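Local coordinates for Mlr6093 protein (Mesorhizobium loti, PDB 2QJ8), which probably hydrolyses ester bonds or the non-peptide carbon-nitrogen bonds of linear amides, as a zinc-dependent member of the succinylglutamate desuccinylase and aspartoacylase family, at residues E4-T9 / H21-P25; N54-E58 / L140-P145; L131-T136 / Q198-F202; L252-D258 / A324-L330; V284-H288 / S297-R301. All coordinates share one frame; numbering follows the deposited sequence.

Contact 1: E4-T9 / H21-P25; sequences EAPHLT and HLVVP
His7 and Val23 form a hydrogen-bonded antiparallel pair, and the backbone bonds set the frame. Val23 N donates to His7 O at 2.9 Å, nearly straight at 174°. The return bond from His7 N to Val23 O is weak, at 3.4 Å. Thr9 N then donates to the carbonyl oxygen of His21. Between these bonds, Leu8 and Leu22 make a non-hydrogen-bonded pair.

Side-chain polar contacts carry the pairing on. Thr9 OG1 stands between its own backbone N and carbonyl carbon (chi1 63°). From there it reaches the partner strand and accepts from His21 N at 2.9 Å. A water bridges Thr9 OG1 and His21 ND1, lying in the plane of the imidazole. The other ring nitrogen, NE2, bonds to Gly291 O of the second subunit.

One ring contact stands out. Val23 CB sits over a face of the His7 ring, 4.0 Å from its centroid, as a CH-pi contact. His7 ND1 donates in the ring plane to Ala5 O at 2.9 Å, which fixes the turn of the ring.

Apolar contacts fill in the rest. Leu8 CD2 meets Leu22 CD1 at 3.8 Å on the sheet face away from His7 and Val23. Pro6 CB lies 3.9 Å from Pro25 CD, and Pro6 also rests on Ala125 of helix 118-129. The extended Glu4 side chain crosses that of Val23 at about a right angle, its OE1 near CG1.

This is a beta hairpin: the short strand 7-8 lies along strand 16-24, which pairs onward with strand 33-42.

Contact 2: N54-E58 / L140-P145; sequences NHGNE and LHSFGP
Glu58 and Ser142 bring the two backbones closest, with CA atoms 5.7 Å apart. Segment 54-58 is a loop between strand 47-52 and helix 60-75. It passes over the C-terminal part of strand 136-144, and no direct hydrogen bond joins the two. Water does so instead. Leu140 O accepts from two waters: one, at 2.9 Å from that oxygen, also accepts from Asn54 N, and the other also donates to Glu58 OE1.

Among the side chains, Ser142 is central. Its CB lies 3.9 Å from His55 CD2 and also touches Glu58 CB, so it packs against both residues of the loop. Glu58 is described in one of two modelled conformers, so its side-chain contacts are less certain. In this one CG is anti to the backbone N (chi1 -162°), and the chain then bends at chi2. This turns the carboxylate to the start of the next helix, where OE2 accepts from Gln60 N and OE1 from Gly61 N.

The rings of His55 and His141 meet obliquely, their planes 71° apart. Their NE2 atoms are 4.2 Å from each other. A single water lies in the plane of both rings, 2.9 Å from His55 NE2 and 3.2 Å from His141 NE2. Each ring is anchored at its far nitrogen: His55 ND1 to Arg97 O, His141 ND1 to Glu206 OE1.

The sequence His55-Gly56-Asn57-Glu58 fits the HxxE motif of the M14-like hydrolases. In that family the motif and a later histidine hold the zinc ion, so His55, Glu58 and His141 probably mark the metal site here.

Contact 3: L131-T136 / Q198-F202; sequences LPVVDT and QGKTF
Lys200 meets segment 131-136 with its whole length, and its ammonium end is the tight part of the contact. The chain is extended beyond CG. It runs past Asp135 O and Val134 O into a group of carbonyl oxygens. NZ gives a weak hydrogen bond to Val134 O at 2.9 Å. Leu131 O, which belongs to the short 3-10 segment, is 2.6 Å from the same NZ. From its own segment, Gln198 OE1 accepts from NZ at 2.9 Å, but the nitrogen lies well above the amide plane.

The solvent side is at the exposed Asp135. Its CB points away from segment 198-202, and its OD1 is 5.6 Å from Lys200 NZ. One backbone bond, Thr201 N to Asp135 O, starts the strand pairing at 3.3 Å. Thr136 and Thr201 follow as a parallel bridge pair, side by side and pointing the same way. A water bridges their hydroxyls, 2.6 Å from Thr136 OG1 and 2.9 Å from Thr201 OG1.

The ammonium lies among neutral oxygens, which probably share in satisfying it. The lysine thus probably ties the approach to strand 136-144 to that of its parallel neighbour, strand 201-208.

Contact 4: L252-D258 / A324-L330; sequences LETTSSD and AILARPL
Glu253 and Arg328 form the hydrogen-bonded pair of an antiparallel contact between strands 250-261 and 322-329. A short loop with a 3-10 turn at 256-258 interrupts the first strand, and the contact spans this break. Strand 178-182 flanks strand 250-261, and strand 306-312 flanks strand 322-329. Glu253 N donates to Arg328 O at 2.7 Å, and Arg328 N returns a bond to Glu253 O at 2.8 Å. Next to them, Leu252 and Pro329 make a non-hydrogen-bonded pair.

Before the break, Thr254 OG1 donates to Leu326 O in the conformer described here; a second was modelled. After it, Asp258 O accepts from Leu326 N at 2.9 Å, so the pairing resumes past the loop.

Leu252 and Ala327 pack together, with Leu252 CB 3.7 Å from Ala327 CB. Ala327 also touches Leu180 of strand 178-182.

The Glu253 and Arg328 side chains share one face of the sheet. Arg328 bends at chi3 and brings its guanidinium to Asp258. NE forms a salt bridge with Asp258 OD1 at 3.1 Å. Asp258 OD1 accepts through its syn lone pair and lies in the guanidinium plane. NH2 adds only a weak bond to the same oxygen. The carboxylate and guanidinium planes are 89° apart, so the two groups do not pair flat.

The second carboxylate oxygen holds the loop itself. Asp258 OD2 accepts from Thr255 N at 2.9 Å through its anti lone pair, while Thr255 OG1 donates to it from above the carboxylate plane at 3.3 Å.

Contact 5: V284-H288 / S297-R301; sequences VGVLH and SIDIR
Leu287 lies alongside Ile298, both side chains pointing the same way, with Leu287 CB 4.1 Å from Ile298 CB. CG of Leu287 is anti to the backbone N (chi1 -172°), and Leu287 CD2 comes to 4.2 Å from Ile298 CD1. Ile300 projects from the same face, and Ile300 CD1 is 4.4 Å from Leu287 CB. It also packs on Phe268 of strand 266-270 and on Val323. Ser264, in a nearby loop, touches both Leu287 and Ile298.

The backbone bonds run in antiparallel register. Leu287 N donates to Ile298 O at 2.7 Å, and Ile298 N donates to Leu287 O at 2.8 Å. The two strands form a beta hairpin, with 298-301 at one edge of a four-stranded antiparallel sheet. A classic beta bulge lies at the end of the hairpin away from its turn, where Val284 and Gly285 both face Ile300. Val284 N donates to Ile300 O at 2.9 Å, and Gly285 N adds a weak bond to the same oxygen. Gly285 O accepts in turn from Ile300 N.

Asp299 shares the other face with Val286, and its OD1 lies near Val286 CG2 in the conformer described; Val286 and Ser297 were each modelled in two. In the one given, Ser297 CB approaches the His288 ring obliquely. Arg301 NH1 bonds to Gly281 O. NE2 of the His288 ring is hydrogen-bonded to Glu269 OE1, and His288 also packs on Arg66 of the second subunit.

Contact 2 lies nearest the middle of the chain, its centre about 7 Å from the chain's centre. It is partly buried, as are contacts 3, 4 and 5. Contact 1 is a surface contact. Contacts 2 and 3 both use strand 136-144, which in contact 3 pairs with its neighbour 201-208. Water and histidines mark contact 2, a lysine among carbonyls contact 3. Contact 4 touches contact 2, where Phe143 packs near Ile325 in the conformer described. Contact 5 is nested within the chain loop that contact 4 closes, and Val284 packs on Ala324 between them. Contacts 1 and 5 are both hairpins, and each reaches the second subunit through a histidine. A salt bridge across the segments is found in contact 4 alone.

Contact 1: E4-T9 / H21-P25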
# COMPACT_ATOMS: atom_id res chain seq x y z
N GLU A 4 -38.83 -0.98 -3.77
CA GLU A 4 -38.19 0.01 -4.64
C GLU A 4 -37.29 -0.66 -5.71
O GLU A 4 -36.64 -1.67 -5.44
CB GLU A 4 -37.40 0.93 -3.67
CG GLU A 4 -36.54 2.06 -4.19
CD GLU A 4 -35.85 2.83 -3.04
OE1 GLU A 4 -35.11 2.23 -2.22
OE2 GLU A 4 -36.01 4.07 -2.97
N ALA A 5 -37.31 -0.13 -6.92
CA ALA A 5 -36.43 -0.61 -7.97
C ALA A 5 -35.19 0.32 -7.92
O ALA A 5 -35.24 1.39 -7.30
CB ALA A 5 -37.13 -0.55 -9.34
N PRO A 6 -34.07 -0.11 -8.54
CA PRO A 6 -32.97 0.82 -8.58
C PRO A 6 -33.32 1.99 -9.51
O PRO A 6 -34.02 1.80 -10.50
CB PRO A 6 -31.82 -0.04 -9.16
CG PRO A 6 -32.49 -1.06 -9.95
CD PRO A 6 -33.74 -1.38 -9.20
N HIS A 7 -32.85 3.18 -9.18
CA HIS A 7 -33.12 4.35 -10.00
C HIS A 7 -32.11 5.43 -9.72
O HIS A 7 -31.43 5.38 -8.69
CB HIS A 7 -34.54 4.85 -9.69
CG HIS A 7 -34.72 5.21 -8.26
ND1 HIS A 7 -34.99 4.28 -7.29
CD2 HIS A 7 -34.59 6.40 -7.62
CE1 HIS A 7 -35.03 4.88 -6.11
NE2 HIS A 7 -34.79 6.16 -6.29
N LEU A 8 -32.02 6.39 -10.64
CA LEU A 8 -31.21 7.58 -10.48
C LEU A 8 -32.14 8.65 -9.90
O LEU A 8 -33.32 8.70 -10.23
CB LEU A 8 -30.64 8.05 -11.81
CG LEU A 8 -29.64 7.12 -12.51
CD1 LEU A 8 -29.32 7.63 -13.88
CD2 LEU A 8 -28.36 6.97 -11.70
N THR A 9 -31.59 9.51 -9.06
CA THR A 9 -32.35 10.59 -8.44
C THR A 9 -32.49 11.83 -9.34
O THR A 9 -33.10 12.80 -8.93
CB THR A 9 -31.73 10.99 -7.13
OG1 THR A 9 -30.41 11.49 -7.37
CG2 THR A 9 -31.71 9.79 -6.19
N HIS A 21 -27.62 10.73 -7.28
CA HIS A 21 -27.29 9.39 -6.78
C HIS A 21 -27.97 8.27 -7.55
O HIS A 21 -29.03 8.48 -8.14
CB HIS A 21 -27.71 9.25 -5.33
CG HIS A 21 -27.02 10.22 -4.42
ND1 HIS A 21 -27.47 11.50 -4.24
CD2 HIS A 21 -25.90 10.10 -3.68
CE1 HIS A 21 -26.66 12.14 -3.42
NE2 HIS A 21 -25.70 11.30 -3.06
N LEU A 22 -27.33 7.10 -7.50
CA LEU A 22 -27.87 5.83 -7.98
C LEU A 22 -28.28 5.10 -6.70
O LEU A 22 -27.44 4.75 -5.86
CB LEU A 22 -26.83 5.04 -8.76
CG LEU A 22 -27.17 3.60 -9.20
CD1 LEU A 22 -28.45 3.53 -10.04
CD2 LEU A 22 -25.98 3.06 -10.01
N VAL A 23 -29.58 4.83 -6.58
CA VAL A 23 -30.14 4.19 -5.41
C VAL A 23 -30.20 2.70 -5.64
O VAL A 23 -30.78 2.25 -6.62
CB VAL A 23 -31.50 4.80 -5.06
CG1 VAL A 23 -32.11 4.09 -3.87
CG2 VAL A 23 -31.32 6.32 -4.77
N VAL A 24 -29.51 1.95 -4.77
CA VAL A 24 -29.49 0.50 -4.79
C VAL A 24 -30.47 0.12 -3.70
O VAL A 24 -30.20 0.38 -2.54
CB VAL A 24 -28.08 -0.06 -4.50
CG1 VAL A 24 -28.07 -1.59 -4.62
CG2 VAL A 24 -27.06 0.58 -5.42
N PRO A 25 -31.62 -0.49 -4.06
CA PRO A 25 -32.62 -0.81 -3.04
C PRO A 25 -32.12 -1.70 -1.91
O PRO A 25 -31.11 -2.39 -2.03
CB PRO A 25 -33.72 -1.55 -3.82
CG PRO A 25 -33.56 -1.07 -5.19
CD PRO A 25 -32.09 -0.91 -5.40
O HOH W 1 -29.65 12.93 -5.30

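Contact 2: N54-E58 / L140-P145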
# COMPACT_ATOMS: atom_id res chain seq x y z
N ASN A 54 -14.20 -0.07 -7.36
CA ASN A 54 -14.73 -1.44 -7.31
C ASN A 54 -14.13 -2.15 -6.11
O ASN A 54 -14.77 -3.02 -5.53
CB ASN A 54 -14.39 -2.24 -8.58
CG ASN A 54 -14.85 -3.69 -8.47
OD1 ASN A 54 -16.04 -3.96 -8.58
ND2 ASN A 54 -13.92 -4.63 -8.26
N HIS A 55 -12.87 -1.82 -5.78
CA HIS A 55 -12.19 -2.38 -4.61
C HIS A 55 -11.93 -1.27 -3.62
O HIS A 55 -11.68 -0.16 -4.00
CB HIS A 55 -10.90 -3.07 -5.00
CG HIS A 55 -11.11 -4.24 -5.90
ND1 HIS A 55 -11.73 -5.41 -5.49
CD2 HIS A 55 -10.74 -4.45 -7.19
CE1 HIS A 55 -11.77 -6.26 -6.50
NE2 HIS A 55 -11.16 -5.71 -7.53
N GLY A 56 -11.94 -1.59 -2.34
CA GLY A 56 -11.81 -0.55 -1.32
C GLY A 56 -10.46 -0.03 -0.83
O GLY A 56 -10.40 0.99 -0.11
N ASN A 57 -9.40 -0.68 -1.24
CA ASN A 57 -8.07 -0.28 -0.82
C ASN A 57 -7.28 0.48 -1.93
O ASN A 57 -6.05 0.48 -1.91
CB ASN A 57 -7.34 -1.52 -0.23
CG ASN A 57 -7.48 -2.83 -1.10
OD1 ASN A 57 -7.88 -2.79 -2.28
ND2 ASN A 57 -7.10 -3.97 -0.50
N GLU A 58 -8.00 1.14 -2.83
CA GLU A 58 -7.43 1.87 -3.96
C GLU A 58 -8.17 3.17 -4.08
O GLU A 58 -9.33 3.17 -4.53
CB GLU A 58 -7.59 1.04 -5.24
CG GLU A 58 -6.68 1.46 -6.40
CD GLU A 58 -6.83 2.89 -6.85
OE1 GLU A 58 -7.95 3.30 -7.26
OE2 GLU A 58 -5.82 3.61 -6.79
N LEU A 140 -11.31 2.57 -13.61
CA LEU A 140 -10.08 3.00 -12.95
C LEU A 140 -9.86 1.91 -11.89
O LEU A 140 -10.40 1.96 -10.78
CB LEU A 140 -10.24 4.41 -12.39
CG LEU A 140 -10.80 5.43 -13.41
CD1 LEU A 140 -11.01 6.79 -12.77
CD2 LEU A 140 -9.94 5.57 -14.70
N HIS A 141 -9.07 0.91 -12.28
CA HIS A 141 -8.99 -0.40 -11.60
C HIS A 141 -7.83 -0.60 -10.62
O HIS A 141 -6.71 -0.11 -10.82
CB HIS A 141 -8.97 -1.48 -12.68
CG HIS A 141 -8.98 -2.88 -12.16
ND1 HIS A 141 -7.85 -3.67 -12.12
CD2 HIS A 141 -9.99 -3.64 -11.64
CE1 HIS A 141 -8.16 -4.85 -11.60
NE2 HIS A 141 -9.45 -4.86 -11.30
N SER A 142 -8.14 -1.29 -9.52
CA SER A 142 -7.16 -1.56 -8.51
C SER A 142 -6.43 -2.81 -8.88
O SER A 142 -7.02 -3.87 -8.87
CB SER A 142 -7.84 -1.78 -7.17
OG SER A 142 -6.85 -2.07 -6.19
N PHE A 143 -5.16 -2.69 -9.22
CA PHE A 143 -4.38 -3.89 -9.53
C PHE A 143 -4.19 -4.71 -8.24
O PHE A 143 -4.34 -5.94 -8.25
CB PHE A 143 -3.05 -3.50 -10.17
CG PHE A 143 -2.34 -4.64 -10.81
CD1 PHE A 143 -2.77 -5.12 -12.05
CD2 PHE A 143 -1.28 -5.27 -10.18
CE1 PHE A 143 -2.14 -6.16 -12.65
CE2 PHE A 143 -0.65 -6.33 -10.78
CZ PHE A 143 -1.08 -6.77 -12.03
N GLY A 144 -3.91 -4.02 -7.13
CA GLY A 144 -3.73 -4.63 -5.80
C GLY A 144 -2.86 -3.66 -5.01
O GLY A 144 -1.84 -3.25 -5.55
N PRO A 145 -3.24 -3.27 -3.75
CA PRO A 145 -2.36 -2.34 -2.98
C PRO A 145 -1.06 -2.96 -2.47
O PRO A 145 -0.19 -2.27 -1.97
CB PRO A 145 -3.18 -1.92 -1.76
CG PRO A 145 -4.36 -2.69 -1.78
CD PRO A 145 -4.41 -3.66 -2.94
O HOH W 2 -12.72 0.32 -10.04
O HOH W 3 -10.98 -7.33 -9.93
O HOH W 4 -10.37 2.40 -8.14

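Contact 3: L131-T136 / Q198-F202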
# COMPACT_ATOMS: atom_id res chain seq x y z
N LEU A 131 -25.30 1.15 -17.79
CA LEU A 131 -24.76 0.41 -18.93
C LEU A 131 -25.53 0.55 -20.24
O LEU A 131 -24.89 0.66 -21.28
CB LEU A 131 -24.54 -1.07 -18.60
CG LEU A 131 -23.55 -1.36 -17.48
CD1 LEU A 131 -23.29 -2.86 -17.48
CD2 LEU A 131 -22.26 -0.57 -17.66
N PRO A 132 -26.88 0.56 -20.20
CA PRO A 132 -27.61 0.68 -21.47
C PRO A 132 -27.45 2.02 -22.23
O PRO A 132 -27.66 2.05 -23.45
CB PRO A 132 -29.07 0.44 -21.05
CG PRO A 132 -28.99 -0.28 -19.72
CD PRO A 132 -27.82 0.41 -19.07
N VAL A 133 -27.04 3.08 -21.55
CA VAL A 133 -26.85 4.38 -22.17
C VAL A 133 -25.41 4.70 -22.59
O VAL A 133 -25.17 5.81 -23.07
CB VAL A 133 -27.46 5.48 -21.29
CG1 VAL A 133 -28.86 5.08 -20.92
CG2 VAL A 133 -26.62 5.76 -20.02
N VAL A 134 -24.47 3.76 -22.44
CA VAL A 134 -23.09 4.00 -22.85
C VAL A 134 -22.54 2.95 -23.82
O VAL A 134 -22.94 1.81 -23.80
CB VAL A 134 -22.15 4.23 -21.64
CG1 VAL A 134 -22.67 5.42 -20.79
CG2 VAL A 134 -22.00 2.96 -20.78
N ASP A 135 -21.64 3.39 -24.69
CA ASP A 135 -20.95 2.52 -25.64
C ASP A 135 -19.54 2.15 -25.17
O ASP A 135 -18.95 1.22 -25.72
CB ASP A 135 -20.84 3.20 -27.00
CG ASP A 135 -22.21 3.43 -27.68
OD1 ASP A 135 -23.08 2.54 -27.57
OD2 ASP A 135 -22.40 4.49 -28.33
N THR A 136 -19.01 2.87 -24.19
CA THR A 136 -17.61 2.74 -23.74
C THR A 136 -17.63 2.82 -22.23
O THR A 136 -18.38 3.61 -21.67
CB THR A 136 -16.71 3.85 -24.39
OG1 THR A 136 -16.81 3.78 -25.81
CG2 THR A 136 -15.21 3.73 -24.01
N GLN A 198 -22.40 -7.51 -24.62
CA GLN A 198 -22.82 -6.21 -25.17
C GLN A 198 -22.00 -5.65 -26.33
O GLN A 198 -22.44 -4.70 -26.96
CB GLN A 198 -22.93 -5.18 -24.05
CG GLN A 198 -24.00 -5.56 -23.05
CD GLN A 198 -24.18 -4.55 -21.96
OE1 GLN A 198 -23.68 -3.41 -22.03
NE2 GLN A 198 -24.90 -4.95 -20.95
N GLY A 199 -20.83 -6.21 -26.60
CA GLY A 199 -20.03 -5.78 -27.73
C GLY A 199 -19.55 -4.36 -27.65
O GLY A 199 -19.46 -3.67 -28.67
N LYS A 200 -19.21 -3.93 -26.44
CA LYS A 200 -18.76 -2.59 -26.15
C LYS A 200 -17.25 -2.49 -25.93
O LYS A 200 -16.50 -3.51 -25.86
CB LYS A 200 -19.55 -2.05 -24.92
CG LYS A 200 -21.04 -1.78 -25.27
CD LYS A 200 -21.88 -1.32 -24.07
CE LYS A 200 -23.37 -1.17 -24.46
NZ LYS A 200 -24.20 -0.80 -23.28
N THR A 201 -16.79 -1.25 -25.91
CA THR A 201 -15.38 -0.91 -25.65
C THR A 201 -15.22 -0.83 -24.15
O THR A 201 -15.88 -0.05 -23.50
CB THR A 201 -15.01 0.40 -26.31
OG1 THR A 201 -15.18 0.24 -27.71
CG2 THR A 201 -13.53 0.81 -25.99
N PHE A 202 -14.43 -1.75 -23.58
CA PHE A 202 -14.17 -1.76 -22.15
C PHE A 202 -12.68 -1.54 -21.95
O PHE A 202 -11.88 -2.35 -22.44
CB PHE A 202 -14.63 -3.08 -21.56
CG PHE A 202 -14.42 -3.20 -20.07
CD1 PHE A 202 -14.76 -2.16 -19.19
CD2 PHE A 202 -13.96 -4.40 -19.53
CE1 PHE A 202 -14.59 -2.28 -17.82
CE2 PHE A 202 -13.81 -4.54 -18.14
CZ PHE A 202 -14.12 -3.47 -17.29
O HOH W 5 -15.60 3.14 -28.05

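Contact 4: L252-D258 / A324-L330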
# COMPACT_ATOMS: atom_id res chain seq x y z
N LEU A 252 3.57 -4.18 -24.68
CA LEU A 252 4.21 -5.37 -24.14
C LEU A 252 3.18 -6.48 -24.01
O LEU A 252 1.99 -6.21 -24.08
CB LEU A 252 4.81 -5.03 -22.76
CG LEU A 252 5.84 -3.89 -22.64
CD1 LEU A 252 6.32 -3.72 -21.18
CD2 LEU A 252 7.02 -4.11 -23.57
N GLU A 253 3.65 -7.72 -23.89
CA GLU A 253 2.77 -8.87 -23.66
C GLU A 253 3.35 -9.74 -22.57
O GLU A 253 4.58 -9.82 -22.42
CB GLU A 253 2.49 -9.71 -24.92
CG GLU A 253 3.64 -10.43 -25.49
CD GLU A 253 3.31 -11.14 -26.79
OE1 GLU A 253 2.11 -11.33 -27.11
OE2 GLU A 253 4.27 -11.52 -27.48
N THR A 254 2.46 -10.40 -21.85
CA THR A 254 2.84 -11.30 -20.77
C THR A 254 2.15 -12.63 -21.00
O THR A 254 0.96 -12.68 -21.27
CB THR A 254 2.55 -10.74 -19.35
OG1 THR A 254 2.79 -11.76 -18.38
CG2 THR A 254 1.16 -10.29 -19.20
N THR A 255 2.96 -13.70 -20.94
CA THR A 255 2.52 -15.11 -21.12
C THR A 255 2.81 -15.84 -19.81
O THR A 255 3.47 -15.27 -18.93
CB THR A 255 3.24 -15.82 -22.33
OG1 THR A 255 4.66 -15.91 -22.10
CG2 THR A 255 2.97 -15.07 -23.64
N SER A 256 2.33 -17.08 -19.68
CA SER A 256 2.48 -17.84 -18.41
C SER A 256 3.89 -17.93 -17.83
O SER A 256 4.05 -17.78 -16.63
CB SER A 256 1.85 -19.22 -18.49
OG SER A 256 0.45 -19.07 -18.32
N SER A 257 4.91 -18.07 -18.68
CA SER A 257 6.30 -18.10 -18.19
C SER A 257 6.81 -16.75 -17.56
O SER A 257 7.84 -16.74 -16.87
CB SER A 257 7.24 -18.56 -19.29
OG SER A 257 7.22 -17.68 -20.38
N ASP A 258 6.08 -15.66 -17.81
CA ASP A 258 6.37 -14.34 -17.31
C ASP A 258 5.70 -14.04 -15.97
O ASP A 258 5.98 -13.00 -15.38
CB ASP A 258 5.88 -13.28 -18.29
CG ASP A 258 6.54 -13.33 -19.63
OD1 ASP A 258 7.78 -13.37 -19.66
OD2 ASP A 258 5.83 -13.23 -20.65
N ALA A 324 5.46 -11.61 -9.23
CA ALA A 324 5.93 -10.66 -10.22
C ALA A 324 5.30 -10.96 -11.58
O ALA A 324 5.01 -12.12 -11.90
CB ALA A 324 7.49 -10.69 -10.30
N ILE A 325 5.03 -9.90 -12.35
CA ILE A 325 4.52 -10.02 -13.71
C ILE A 325 5.52 -9.33 -14.62
O ILE A 325 5.73 -8.12 -14.53
CB ILE A 325 3.14 -9.42 -13.90
CG1 ILE A 325 2.15 -10.13 -12.96
CG2 ILE A 325 2.69 -9.61 -15.36
CD1 ILE A 325 0.84 -9.50 -12.97
N LEU A 326 6.16 -10.13 -15.46
CA LEU A 326 7.16 -9.68 -16.40
C LEU A 326 6.44 -9.61 -17.75
O LEU A 326 5.39 -10.22 -17.93
CB LEU A 326 8.36 -10.63 -16.42
CG LEU A 326 9.45 -10.49 -15.34
CD1 LEU A 326 8.98 -9.98 -14.00
CD2 LEU A 326 10.26 -11.78 -15.18
N ALA A 327 6.95 -8.78 -18.65
CA ALA A 327 6.36 -8.61 -19.97
C ALA A 327 7.46 -8.43 -20.99
O ALA A 327 8.57 -7.97 -20.67
CB ALA A 327 5.41 -7.43 -19.98
N ARG A 328 7.15 -8.78 -22.23
CA ARG A 328 8.08 -8.67 -23.33
C ARG A 328 7.48 -7.87 -24.44
O ARG A 328 6.28 -7.94 -24.63
CB ARG A 328 8.39 -10.04 -23.86
CG ARG A 328 8.97 -10.95 -22.82
CD ARG A 328 9.26 -12.27 -23.45
NE ARG A 328 8.83 -13.36 -22.61
CZ ARG A 328 8.85 -14.65 -22.96
NH1 ARG A 328 9.32 -15.04 -24.16
NH2 ARG A 328 8.43 -15.56 -22.08
N PRO A 329 8.31 -7.16 -25.22
CA PRO A 329 7.74 -6.37 -26.31
C PRO A 329 7.07 -7.25 -27.39
O PRO A 329 7.55 -8.34 -27.68
CB PRO A 329 8.95 -5.65 -26.89
CG PRO A 329 10.08 -6.50 -26.53
CD PRO A 329 9.78 -7.09 -25.21
N LEU A 330 5.94 -6.77 -27.90
CA LEU A 330 5.18 -7.46 -28.92
C LEU A 330 6.03 -7.52 -30.20
O LEU A 330 6.81 -6.60 -30.46
CB LEU A 330 3.84 -6.71 -29.12
CG LEU A 330 2.69 -7.25 -29.96
CD1 LEU A 330 2.18 -8.56 -29.41
CD2 LEU A 330 1.57 -6.24 -30.04

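Contact 5: V284-H288 / S297-R301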
# COMPACT_ATOMS: atom_id res chain seq x y z
N VAL A 284 14.48 -11.85 -9.41
CA VAL A 284 13.43 -10.84 -9.38
C VAL A 284 12.99 -10.62 -7.92
O VAL A 284 12.63 -9.52 -7.56
CB VAL A 284 12.27 -11.20 -10.37
CG1 VAL A 284 11.03 -10.37 -10.12
CG2 VAL A 284 12.78 -11.04 -11.82
N GLY A 285 13.06 -11.66 -7.10
CA GLY A 285 12.77 -11.57 -5.70
C GLY A 285 13.30 -12.77 -4.95
O GLY A 285 13.78 -13.74 -5.56
N VAL A 286 13.24 -12.68 -3.63
CA VAL A 286 13.73 -13.71 -2.73
C VAL A 286 12.61 -14.09 -1.75
O VAL A 286 11.87 -13.22 -1.31
CB VAL A 286 14.99 -13.19 -1.99
CG1 VAL A 286 15.38 -14.10 -0.84
CG2 VAL A 286 16.15 -13.04 -2.96
N LEU A 287 12.51 -15.37 -1.41
CA LEU A 287 11.52 -15.85 -0.48
C LEU A 287 12.24 -16.30 0.79
O LEU A 287 13.13 -17.14 0.76
CB LEU A 287 10.73 -17.00 -1.10
CG LEU A 287 9.50 -17.53 -0.36
CD1 LEU A 287 8.35 -16.55 -0.44
CD2 LEU A 287 9.11 -18.84 -1.00
N HIS A 288 11.89 -15.68 1.91
CA HIS A 288 12.46 -15.99 3.19
C HIS A 288 11.49 -16.92 3.91
O HIS A 288 10.34 -16.53 4.13
CB HIS A 288 12.62 -14.69 3.99
CG HIS A 288 13.48 -13.66 3.32
ND1 HIS A 288 14.85 -13.74 3.31
CD2 HIS A 288 13.16 -12.52 2.67
CE1 HIS A 288 15.35 -12.70 2.66
NE2 HIS A 288 14.34 -11.94 2.26
N SER A 297 17.25 -18.75 2.15
CA SER A 297 16.22 -18.10 1.36
C SER A 297 16.22 -18.68 -0.06
O SER A 297 17.26 -19.20 -0.54
CB SER A 297 16.43 -16.58 1.32
OG SER A 297 17.68 -16.26 0.74
N ILE A 298 15.06 -18.60 -0.71
CA ILE A 298 14.81 -19.12 -2.06
C ILE A 298 14.78 -17.99 -3.07
O ILE A 298 14.05 -17.03 -2.88
CB ILE A 298 13.44 -19.87 -2.08
CG1 ILE A 298 13.49 -21.14 -1.21
CG2 ILE A 298 12.97 -20.21 -3.51
CD1 ILE A 298 12.13 -21.71 -0.83
N ASP A 299 15.59 -18.09 -4.11
CA ASP A 299 15.59 -17.12 -5.22
C ASP A 299 14.48 -17.43 -6.23
O ASP A 299 14.22 -18.60 -6.54
CB ASP A 299 16.90 -17.18 -5.99
CG ASP A 299 18.07 -16.85 -5.13
OD1 ASP A 299 18.00 -15.85 -4.38
OD2 ASP A 299 19.07 -17.59 -5.25
N ILE A 300 13.83 -16.37 -6.71
CA ILE A 300 12.76 -16.45 -7.72
C ILE A 300 13.31 -15.72 -8.96
O ILE A 300 13.47 -14.50 -8.95
CB ILE A 300 11.42 -15.84 -7.22
CG1 ILE A 300 10.96 -16.50 -5.90
CG2 ILE A 300 10.35 -15.97 -8.33
CD1 ILE A 300 9.79 -15.87 -5.26
N ARG A 301 13.62 -16.48 -10.02
CA ARG A 301 14.28 -15.94 -11.21
C ARG A 301 13.42 -15.78 -12.48
O ARG A 301 12.50 -16.58 -12.73
CB ARG A 301 15.48 -16.82 -11.54
CG ARG A 301 16.59 -16.81 -10.51
CD ARG A 301 17.62 -17.88 -10.78
NE ARG A 301 18.62 -17.87 -9.72
CZ ARG A 301 19.75 -17.15 -9.70
NH1 ARG A 301 20.08 -16.33 -10.68
NH2 ARG A 301 20.56 -17.23 -8.65